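Local coordinates for protein putative oxidoreductase (Thermus thermophilus, PDB 2ISM) that is a putative oxidoreductase with a beta-propeller fold, carrying a bound calcium ion, at residues R60-S68 / L110-L119; A283-V294 / R306-L317. All coordinates share one frame; numbering follows the deposited sequence.

Contact 1: residues R60-S68 / L110-L119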
loop_
_atom_site.group_PDB
_atom_site.type_symbol
_atom_site.label_atom_id
_atom_site.label_comp_id
_atom_site.label_asym_id
_atom_site.label_seq_id
_atom_site.Cartn_x
_atom_site.Cartn_y
_atom_site.Cartn_z
ATOM N N ARG B 60 13.433 5.863 22.030
ATOM C CA ARG B 60 13.452 6.845 23.110
ATOM C C ARG B 60 12.692 8.123 22.780
ATOM O O ARG B 60 12.787 8.652 21.670
ATOM C CB ARG B 60 14.894 7.196 23.496
ATOM C CG ARG B 60 14.995 8.135 24.700
ATOM C CD ARG B 60 16.163 7.758 25.601
ATOM N NE ARG B 60 17.450 8.211 25.087
ATOM C CZ ARG B 60 18.599 7.572 25.283
ATOM N NH1 ARG B 60 18.627 6.442 25.978
ATOM N NH2 ARG B 60 19.723 8.069 24.790
ATOM N N LEU B 61 11.932 8.612 23.757
ATOM C CA LEU B 61 11.161 9.835 23.599
ATOM C C LEU B 61 11.876 10.976 24.299
ATOM O O LEU B 61 12.227 10.869 25.475
ATOM C CB LEU B 61 9.768 9.691 24.217
ATOM C CG LEU B 61 8.544 9.505 23.325
ATOM C CD1 LEU B 61 7.289 9.655 24.188
ATOM C CD2 LEU B 61 8.540 10.538 22.204
ATOM N N SER B 62 12.084 12.070 23.578
ATOM C CA SER B 62 12.741 13.236 24.147
ATOM C C SER B 62 11.970 14.478 23.727
ATOM O O SER B 62 11.031 14.392 22.929
ATOM C CB SER B 62 14.185 13.331 23.654
ATOM O OG SER B 62 14.240 13.544 22.257
ATOM N N THR B 63 12.355 15.627 24.274
ATOM C CA THR B 63 11.699 16.876 23.922
ATOM C C THR B 63 12.539 17.625 22.894
ATOM O O THR B 63 13.667 18.043 23.169
ATOM C CB THR B 63 11.483 17.766 25.156
ATOM O OG1 THR B 63 10.611 17.096 26.075
ATOM C CG2 THR B 63 10.856 19.095 24.751
ATOM N N TYR B 64 11.982 17.773 21.698
ATOM C CA TYR B 64 12.653 18.462 20.606
ATOM C C TYR B 64 12.581 19.962 20.858
ATOM O O TYR B 64 13.553 20.692 20.651
ATOM C CB TYR B 64 11.961 18.125 19.284
ATOM C CG TYR B 64 12.585 18.776 18.076
ATOM C CD1 TYR B 64 13.785 18.305 17.543
ATOM C CD2 TYR B 64 11.973 19.865 17.458
ATOM C CE1 TYR B 64 14.357 18.904 16.422
ATOM C CE2 TYR B 64 12.533 20.470 16.342
ATOM C CZ TYR B 64 13.722 19.987 15.826
ATOM O OH TYR B 64 14.270 20.585 14.712
ATOM N N ALA B 65 11.415 20.415 21.304
ATOM C CA ALA B 65 11.208 21.824 21.596
ATOM C C ALA B 65 9.966 22.023 22.443
ATOM O O ALA B 65 9.048 21.200 22.446
ATOM C CB ALA B 65 11.073 22.613 20.301
ATOM N N GLU B 66 9.949 23.116 23.188
ATOM C CA GLU B 66 8.793 23.436 23.998
ATOM C C GLU B 66 8.374 24.829 23.563
ATOM O O GLU B 66 9.195 25.747 23.532
ATOM C CB GLU B 66 9.145 23.420 25.484
ATOM C CG GLU B 66 7.926 23.430 26.389
ATOM C CD GLU B 66 8.259 23.060 27.819
ATOM O OE1 GLU B 66 8.853 21.979 28.030
ATOM O OE2 GLU B 66 7.922 23.845 28.731
ATOM N N LEU B 67 7.106 24.979 23.200
ATOM C CA LEU B 67 6.594 26.269 22.758
ATOM C C LEU B 67 5.440 26.725 23.637
ATOM O O LEU B 67 4.608 25.921 24.053
ATOM C CB LEU B 67 6.115 26.180 21.306
ATOM C CG LEU B 67 7.147 25.794 20.241
ATOM C CD1 LEU B 67 6.447 25.534 18.917
ATOM C CD2 LEU B 67 8.170 26.905 20.094
ATOM N N SER B 68 5.407 28.019 23.930
ATOM C CA SER B 68 4.334 28.587 24.728
ATOM C C SER B 68 3.103 28.602 23.835
ATOM O O SER B 68 3.153 29.092 22.708
ATOM C CB SER B 68 4.684 30.017 25.150
ATOM O OG SER B 68 3.557 30.676 25.708
ATOM N N LEU B 110 10.878 26.853 13.300
ATOM C CA LEU B 110 11.953 26.602 14.257
ATOM C C LEU B 110 13.210 26.201 13.491
ATOM O O LEU B 110 13.124 25.570 12.436
ATOM C CB LEU B 110 11.595 25.455 15.211
ATOM C CG LEU B 110 10.325 25.496 16.061
ATOM C CD1 LEU B 110 10.432 24.429 17.144
ATOM C CD2 LEU B 110 10.156 26.859 16.694
ATOM N N ARG B 111 14.374 26.565 14.018
ATOM C CA ARG B 111 15.629 26.192 13.377
ATOM C C ARG B 111 16.057 24.839 13.945
ATOM O O ARG B 111 16.160 24.663 15.162
ATOM C CB ARG B 111 16.713 27.250 13.634
ATOM C CG ARG B 111 18.113 26.819 13.187
ATOM C CD ARG B 111 19.125 27.941 13.348
ATOM N NE ARG B 111 19.027 28.926 12.274
ATOM C CZ ARG B 111 19.452 28.718 11.032
ATOM N NH1 ARG B 111 20.012 27.560 10.706
ATOM N NH2 ARG B 111 19.315 29.666 10.115
ATOM N N HIS B 112 16.289 23.884 13.050
ATOM C CA HIS B 112 16.691 22.531 13.422
ATOM C C HIS B 112 18.157 22.481 13.834
ATOM O O HIS B 112 19.030 22.913 13.084
ATOM C CB HIS B 112 16.453 21.592 12.236
ATOM C CG HIS B 112 16.864 20.175 12.484
ATOM N ND1 HIS B 112 16.213 19.354 13.381
ATOM C CD2 HIS B 112 17.850 19.425 11.936
ATOM C CE1 HIS B 112 16.780 18.160 13.372
ATOM N NE2 HIS B 112 17.773 18.177 12.504
ATOM N N LEU B 113 18.420 21.945 15.023
ATOM C CA LEU B 113 19.786 21.845 15.534
ATOM C C LEU B 113 20.197 20.398 15.764
ATOM O O LEU B 113 21.170 20.126 16.469
ATOM C CB LEU B 113 19.922 22.629 16.843
ATOM C CG LEU B 113 19.620 24.131 16.770
ATOM C CD1 LEU B 113 19.670 24.742 18.168
ATOM C CD2 LEU B 113 20.624 24.809 15.846
ATOM N N GLY B 114 19.457 19.470 15.165
ATOM C CA GLY B 114 19.777 18.063 15.326
ATOM C C GLY B 114 18.813 17.325 16.233
ATOM O O GLY B 114 17.857 16.710 15.761
ATOM N N GLU B 115 19.062 17.384 17.538
ATOM C CA GLU B 115 18.209 16.711 18.510
ATOM C C GLU B 115 17.204 17.691 19.119
ATOM O O GLU B 115 16.306 17.299 19.870
ATOM C CB GLU B 115 19.070 16.095 19.618
ATOM C CG GLU B 115 18.312 15.161 20.548
ATOM C CD GLU B 115 19.149 14.683 21.722
ATOM O OE1 GLU B 115 18.641 13.861 22.516
ATOM O OE2 GLU B 115 20.310 15.128 21.853
ATOM N N ARG B 116 17.361 18.968 18.789
ATOM C CA ARG B 116 16.476 20.005 19.304
ATOM C C ARG B 116 16.171 21.063 18.252
ATOM O O ARG B 116 16.831 21.146 17.216
ATOM C CB ARG B 116 17.105 20.695 20.518
ATOM C CG ARG B 116 17.205 19.841 21.770
ATOM C CD ARG B 116 17.805 20.647 22.917
ATOM N NE ARG B 116 17.804 19.919 24.184
ATOM C CZ ARG B 116 18.504 18.813 24.420
ATOM N NH1 ARG B 116 19.271 18.292 23.471
ATOM N NH2 ARG B 116 18.438 18.230 25.610
ATOM N N GLY B 117 15.163 21.875 18.542
ATOM C CA GLY B 117 14.781 22.943 17.646
ATOM C C GLY B 117 14.547 24.186 18.477
ATOM O O GLY B 117 14.191 24.087 19.653
ATOM N N VAL B 118 14.770 25.353 17.885
ATOM C CA VAL B 118 14.559 26.612 18.587
ATOM C C VAL B 118 13.819 27.581 17.682
ATOM O O VAL B 118 14.080 27.646 16.481
ATOM C CB VAL B 118 15.898 27.263 19.043
ATOM C CG1 VAL B 118 16.556 26.403 20.115
ATOM C CG2 VAL B 118 16.834 27.438 17.861
ATOM N N LEU B 119 12.892 28.328 18.272
ATOM C CA LEU B 119 12.100 29.297 17.532
ATOM C C LEU B 119 12.980 30.162 16.641
ATOM O O LEU B 119 13.965 30.741 17.097
ATOM C CB LEU B 119 11.327 30.196 18.497
ATOM C CG LEU B 119 9.810 30.316 18.315
ATOM C CD1 LEU B 119 9.304 31.456 19.186
ATOM C CD2 LEU B 119 9.458 30.571 16.859
#

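Contact 2: residues A283-V294 / R306-L317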
loop_
_atom_site.group_PDB
_atom_site.type_symbol
_atom_site.label_atom_id
_atom_site.label_comp_id
_atom_site.label_asym_id
_atom_site.label_seq_id
_atom_site.Cartn_x
_atom_site.Cartn_y
_atom_site.Cartn_z
ATOM N N ALA B 283 -9.299 9.751 9.336
ATOM C CA ALA B 283 -9.297 9.488 10.770
ATOM C C ALA B 283 -10.575 10.049 11.382
ATOM O O ALA B 283 -10.985 11.165 11.069
ATOM C CB ALA B 283 -8.073 10.133 11.426
ATOM N N GLY B 284 -11.199 9.265 12.253
ATOM C CA GLY B 284 -12.420 9.710 12.885
ATOM C C GLY B 284 -12.212 9.987 14.360
ATOM O O GLY B 284 -11.680 9.158 15.101
ATOM N N LEU B 285 -12.619 11.174 14.788
ATOM C CA LEU B 285 -12.497 11.536 16.185
ATOM C C LEU B 285 -13.612 11.049 17.111
ATOM O O LEU B 285 -13.353 10.280 18.043
ATOM C CB LEU B 285 -12.489 13.069 16.338
ATOM C CG LEU B 285 -11.172 13.712 15.877
ATOM C CD1 LEU B 285 -11.298 15.239 15.772
ATOM C CD2 LEU B 285 -10.076 13.331 16.870
ATOM N N ARG B 286 -14.846 11.460 16.851
ATOM C CA ARG B 286 -15.971 11.055 17.698
ATOM C C ARG B 286 -16.365 9.648 17.248
ATOM O O ARG B 286 -16.814 8.843 18.060
ATOM C CB ARG B 286 -17.163 11.996 17.526
ATOM C CG ARG B 286 -18.318 11.697 18.472
ATOM C CD ARG B 286 -19.344 12.817 18.444
ATOM N NE ARG B 286 -19.981 12.937 17.137
ATOM C CZ ARG B 286 -20.432 14.079 16.630
ATOM N NH1 ARG B 286 -20.312 15.208 17.320
ATOM N NH2 ARG B 286 -21.004 14.093 15.432
ATOM N N GLY B 287 -16.203 9.358 15.957
ATOM C CA GLY B 287 -16.556 8.042 15.438
ATOM C C GLY B 287 -15.587 6.952 15.865
ATOM O O GLY B 287 -15.849 5.761 15.674
ATOM N N GLN B 288 -14.459 7.368 16.436
ATOM C CA GLN B 288 -13.430 6.445 16.916
ATOM C C GLN B 288 -13.077 5.344 15.912
ATOM O O GLN B 288 -13.046 4.161 16.256
ATOM C CB GLN B 288 -13.879 5.808 18.234
ATOM C CG GLN B 288 -14.040 6.803 19.379
ATOM C CD GLN B 288 -14.505 6.141 20.661
ATOM O OE1 GLN B 288 -13.955 5.122 21.082
ATOM N NE2 GLN B 288 -15.519 6.718 21.293
ATOM N N ALA B 289 -12.785 5.738 14.678
ATOM C CA ALA B 289 -12.451 4.766 13.654
ATOM C C ALA B 289 -11.697 5.397 12.498
ATOM O O ALA B 289 -11.719 6.613 12.312
ATOM C CB ALA B 289 -13.727 4.112 13.134
ATOM N N LEU B 290 -11.024 4.551 11.729
ATOM C CA LEU B 290 -10.288 4.992 10.555
ATOM C C LEU B 290 -11.099 4.450 9.386
ATOM O O LEU B 290 -11.239 3.237 9.240
ATOM C CB LEU B 290 -8.888 4.379 10.536
ATOM C CG LEU B 290 -8.029 4.729 9.317
ATOM C CD1 LEU B 290 -7.708 6.224 9.318
ATOM C CD2 LEU B 290 -6.749 3.912 9.348
ATOM N N LEU B 291 -11.654 5.342 8.574
ATOM C CA LEU B 291 -12.455 4.908 7.440
ATOM C C LEU B 291 -11.666 4.930 6.141
ATOM O O LEU B 291 -10.748 5.735 5.962
ATOM C CB LEU B 291 -13.704 5.782 7.301
ATOM C CG LEU B 291 -14.634 5.836 8.520
ATOM C CD1 LEU B 291 -15.853 6.682 8.192
ATOM C CD2 LEU B 291 -15.053 4.433 8.922
ATOM N N ARG B 292 -12.028 4.019 5.249
ATOM C CA ARG B 292 -11.397 3.891 3.945
ATOM C C ARG B 292 -12.445 4.276 2.908
ATOM O O ARG B 292 -13.524 3.683 2.860
ATOM C CB ARG B 292 -10.950 2.442 3.719
ATOM C CG ARG B 292 -10.355 2.170 2.348
ATOM C CD ARG B 292 -10.197 0.673 2.071
ATOM N NE ARG B 292 -9.203 0.040 2.935
ATOM C CZ ARG B 292 -9.491 -0.790 3.932
ATOM N NH1 ARG B 292 -10.753 -1.101 4.204
ATOM N NH2 ARG B 292 -8.512 -1.310 4.664
ATOM N N LEU B 293 -12.142 5.288 2.102
ATOM C CA LEU B 293 -13.064 5.729 1.062
ATOM C C LEU B 293 -12.566 5.207 -0.280
ATOM O O LEU B 293 -11.457 5.529 -0.708
ATOM C CB LEU B 293 -13.157 7.261 1.024
ATOM C CG LEU B 293 -14.108 7.963 1.999
ATOM C CD1 LEU B 293 -13.767 7.604 3.434
ATOM C CD2 LEU B 293 -14.011 9.463 1.788
ATOM N N VAL B 294 -13.380 4.381 -0.929
ATOM C CA VAL B 294 -13.018 3.817 -2.222
ATOM C C VAL B 294 -13.505 4.774 -3.297
ATOM O O VAL B 294 -14.705 5.026 -3.421
ATOM C CB VAL B 294 -13.667 2.435 -2.428
ATOM C CG1 VAL B 294 -13.176 1.824 -3.731
ATOM C CG2 VAL B 294 -13.336 1.528 -1.249
ATOM N N ARG B 306 -17.636 3.225 -2.147
ATOM C CA ARG B 306 -18.021 2.661 -0.862
ATOM C C ARG B 306 -17.092 3.115 0.259
ATOM O O ARG B 306 -15.959 3.533 0.019
ATOM C CB ARG B 306 -18.022 1.130 -0.932
ATOM C CG ARG B 306 -16.668 0.513 -1.258
ATOM C CD ARG B 306 -16.715 -1.010 -1.160
ATOM N NE ARG B 306 -15.416 -1.620 -1.428
ATOM C CZ ARG B 306 -14.847 -1.681 -2.628
ATOM N NH1 ARG B 306 -15.464 -1.173 -3.687
ATOM N NH2 ARG B 306 -13.653 -2.243 -2.768
ATOM N N VAL B 307 -17.592 3.029 1.485
ATOM C CA VAL B 307 -16.830 3.407 2.666
ATOM C C VAL B 307 -16.690 2.171 3.547
ATOM O O VAL B 307 -17.672 1.479 3.813
ATOM C CB VAL B 307 -17.555 4.518 3.456
ATOM C CG1 VAL B 307 -16.736 4.915 4.677
ATOM C CG2 VAL B 307 -17.785 5.723 2.556
ATOM N N GLU B 308 -15.467 1.890 3.988
ATOM C CA GLU B 308 -15.207 0.731 4.834
ATOM C C GLU B 308 -14.417 1.132 6.072
ATOM O O GLU B 308 -13.681 2.113 6.056
ATOM C CB GLU B 308 -14.410 -0.322 4.058
ATOM C CG GLU B 308 -14.959 -0.623 2.665
ATOM C CD GLU B 308 -14.130 -1.651 1.912
ATOM O OE1 GLU B 308 -12.885 -1.562 1.954
ATOM O OE2 GLU B 308 -14.723 -2.541 1.265
ATOM N N THR B 309 -14.570 0.368 7.149
ATOM C CA THR B 309 -13.832 0.644 8.373
ATOM C C THR B 309 -12.496 -0.081 8.286
ATOM O O THR B 309 -12.456 -1.300 8.126
ATOM C CB THR B 309 -14.592 0.152 9.614
ATOM O OG1 THR B 309 -15.794 0.914 9.768
ATOM C CG2 THR B 309 -13.733 0.306 10.865
ATOM N N ALA B 310 -11.406 0.673 8.380
ATOM C CA ALA B 310 -10.067 0.098 8.296
ATOM C C ALA B 310 -9.446 -0.135 9.669
ATOM O O ALA B 310 -8.532 -0.946 9.818
ATOM C CB ALA B 310 -9.163 1.001 7.463
ATOM N N LEU B 311 -9.934 0.587 10.672
ATOM C CA LEU B 311 -9.419 0.435 12.028
ATOM C C LEU B 311 -10.461 0.870 13.053
ATOM O O LEU B 311 -11.164 1.856 12.853
ATOM C CB LEU B 311 -8.147 1.268 12.219
ATOM C CG LEU B 311 -7.474 1.112 13.585
ATOM C CD1 LEU B 311 -6.864 -0.276 13.669
ATOM C CD2 LEU B 311 -6.400 2.183 13.785
ATOM N N SER B 312 -10.555 0.128 14.150
ATOM C CA SER B 312 -11.504 0.452 15.210
ATOM C C SER B 312 -11.077 -0.237 16.494
ATOM O O SER B 312 -10.348 -1.226 16.457
ATOM C CB SER B 312 -12.914 0.001 14.826
ATOM O OG SER B 312 -12.967 -1.401 14.654
ATOM N N GLY B 313 -11.531 0.293 17.626
ATOM C CA GLY B 313 -11.184 -0.286 18.911
ATOM C C GLY B 313 -10.013 0.401 19.589
ATOM O O GLY B 313 -9.476 -0.110 20.572
ATOM N N PHE B 314 -9.617 1.564 19.077
ATOM C CA PHE B 314 -8.488 2.300 19.647
ATOM C C PHE B 314 -8.861 3.692 20.151
ATOM O O PHE B 314 -7.998 4.453 20.588
ATOM C CB PHE B 314 -7.376 2.418 18.603
ATOM C CG PHE B 314 -6.722 1.111 18.274
ATOM C CD1 PHE B 314 -5.558 0.721 18.928
ATOM C CD2 PHE B 314 -7.292 0.248 17.343
ATOM C CE1 PHE B 314 -4.966 -0.515 18.660
ATOM C CE2 PHE B 314 -6.709 -0.990 17.067
ATOM C CZ PHE B 314 -5.546 -1.372 17.727
ATOM N N GLY B 315 -10.147 4.020 20.089
ATOM C CA GLY B 315 -10.593 5.324 20.541
ATOM C C GLY B 315 -10.562 6.364 19.434
ATOM O O GLY B 315 -10.542 6.029 18.246
ATOM N N ARG B 316 -10.552 7.632 19.832
ATOM C CA ARG B 316 -10.539 8.749 18.894
ATOM C C ARG B 316 -9.243 8.791 18.084
ATOM O O ARG B 316 -8.154 8.647 18.634
ATOM C CB ARG B 316 -10.713 10.060 19.670
ATOM C CG ARG B 316 -12.015 10.144 20.455
ATOM C CD ARG B 316 -11.968 11.250 21.501
ATOM N NE ARG B 316 -11.762 12.578 20.924
ATOM C CZ ARG B 316 -12.705 13.284 20.308
ATOM N NH1 ARG B 316 -13.932 12.794 20.178
ATOM N NH2 ARG B 316 -12.422 14.488 19.827
ATOM N N LEU B 317 -9.365 8.983 16.775
ATOM C CA LEU B 317 -8.190 9.049 15.905
ATOM C C LEU B 317 -8.015 10.366 15.152
ATOM O O LEU B 317 -8.884 10.755 14.372
ATOM C CB LEU B 317 -8.303 8.016 14.779
ATOM C CG LEU B 317 -8.545 6.565 15.230
ATOM C CD1 LEU B 317 -8.488 5.636 14.024
ATOM C CD2 LEU B 317 -7.495 6.154 16.258
HETATM O O HOH W 1 -10.370 3.536 17.027
HETATM O O HOH W 2 -13.756 1.893 17.871
#

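Contact 1: residues R60-S68 / L110-L119
Y64 reaches across to the 112-117 turn and is held there at both its backbone and its phenol. Its carbonyl oxygen takes a hydrogen bond from the backbone N of G117, with Y64 O and G117 N 2.9 Å apart and an N-H...O angle of 153°. R116 CA also approaches Y64 O at 3.3 Å, a CA-H...O contact beside the stronger bond. At the other end, Y64 OH pairs with H112 ND1 at 2.7 Å, a hydrogen bond in which either atom may be the donor. A first torsion of -179°, CG anti to the backbone N, carries the Y64 ring over to the turn, where one face lies on the R116-G117 backbone and H112 ND1 meets its edge in plane. The Y64 and H112 rings thus meet rim to rim, neither lying over the other. On the covered face of the phenol, G117 N lies 3.5 Å above the ring plane, over its centre, and G117 CA sits 4.0 Å from the centroid of the Y64 ring in a CH-pi contact. The turn is closed from within by L113 N bonding to R116 O. Further along, apolar groups take over, L67 CD2 meeting L110 CD2 tip to tip at 3.9 Å and A65 CB resting on L110 CD1. Beyond the two segments, F86 stacks edge-to-face with H112. Y64 and A65 both pair with I53, a classic beta bulge where strand 60-66 turns a corner, and the whole joins the outermost strand of one propeller blade to the outer hairpin of the next.

Contact 2: residues A283-V294 / R306-L317
The outer beta hairpin of a propeller blade, strands 289-298 and 301-312, brings these segments together as antiparallel neighbours, interrupted by a classic beta bulge. At the bulge A310 and L311 both face L290, whose carbonyl oxygen accepts two backbone bonds: A310 N to L290 O is 2.7 Å, nearly along the C=O axis, and L311 N to L290 O is longer at 3.3 Å, in the carbonyl plane on a lone pair. L290 N bonds in return to L311 O. Past the bulge, R292 and E308 form a hydrogen-bonded pair, and their side chains meet as well. R292 NH1 lies 3.1 Å from E308 OE1 in a salt bridge whose hydrogen bond is weak, the guanidinium and carboxylate planes 87° apart, while A310 CB covers one guanidinium face. R306 NE donates to E308 OE2 at 2.9 Å, a hydrogen bond within a salt bridge; OE2 lies in the R306 guanidinium plane, but the donor comes from above the carboxylate plane. The R306 guanidinium lies across V294, with CG2 over its centre. At the far end, a water donates to Q288 O and G315 O and accepts from F314 N, tying Q288 to the loop, and L317 N bonds to G284 O. R292 NE is also bonded to Y281 on the adjoining strand 279-284, and R316 is salt-bridged to D336. L317 opens strand 317-322 of the next blade, and the hairpin leans on that blade: L290 CB packs 3.7 Å from L317 CD1, L290 touches L328, and L290 and L311 touch L351 of strand 348-351.

Contact 1 closes along the chain well before contact 2 opens, and the two do not touch: their centres are 31 Å apart and their nearest atoms about 16 Å. They share no sheet. Residues 60-68 and 110-119 belong to two successive four-stranded blades, whereas contact 2 lies chiefly within the blade that ends in the hairpin of strands 289-298 and 301-312. Both belong to the same propeller domain, and both couple adjacent blades, contact 1 through an outermost strand and a hairpin turn, contact 2 through the loop leaving its hairpin. Contact 1 thus joins successive blades early in the chain, while contact 2 lies where the chain enters the last blade, whose sheet also takes in the N-terminal strand 23-27 and so closes the ring.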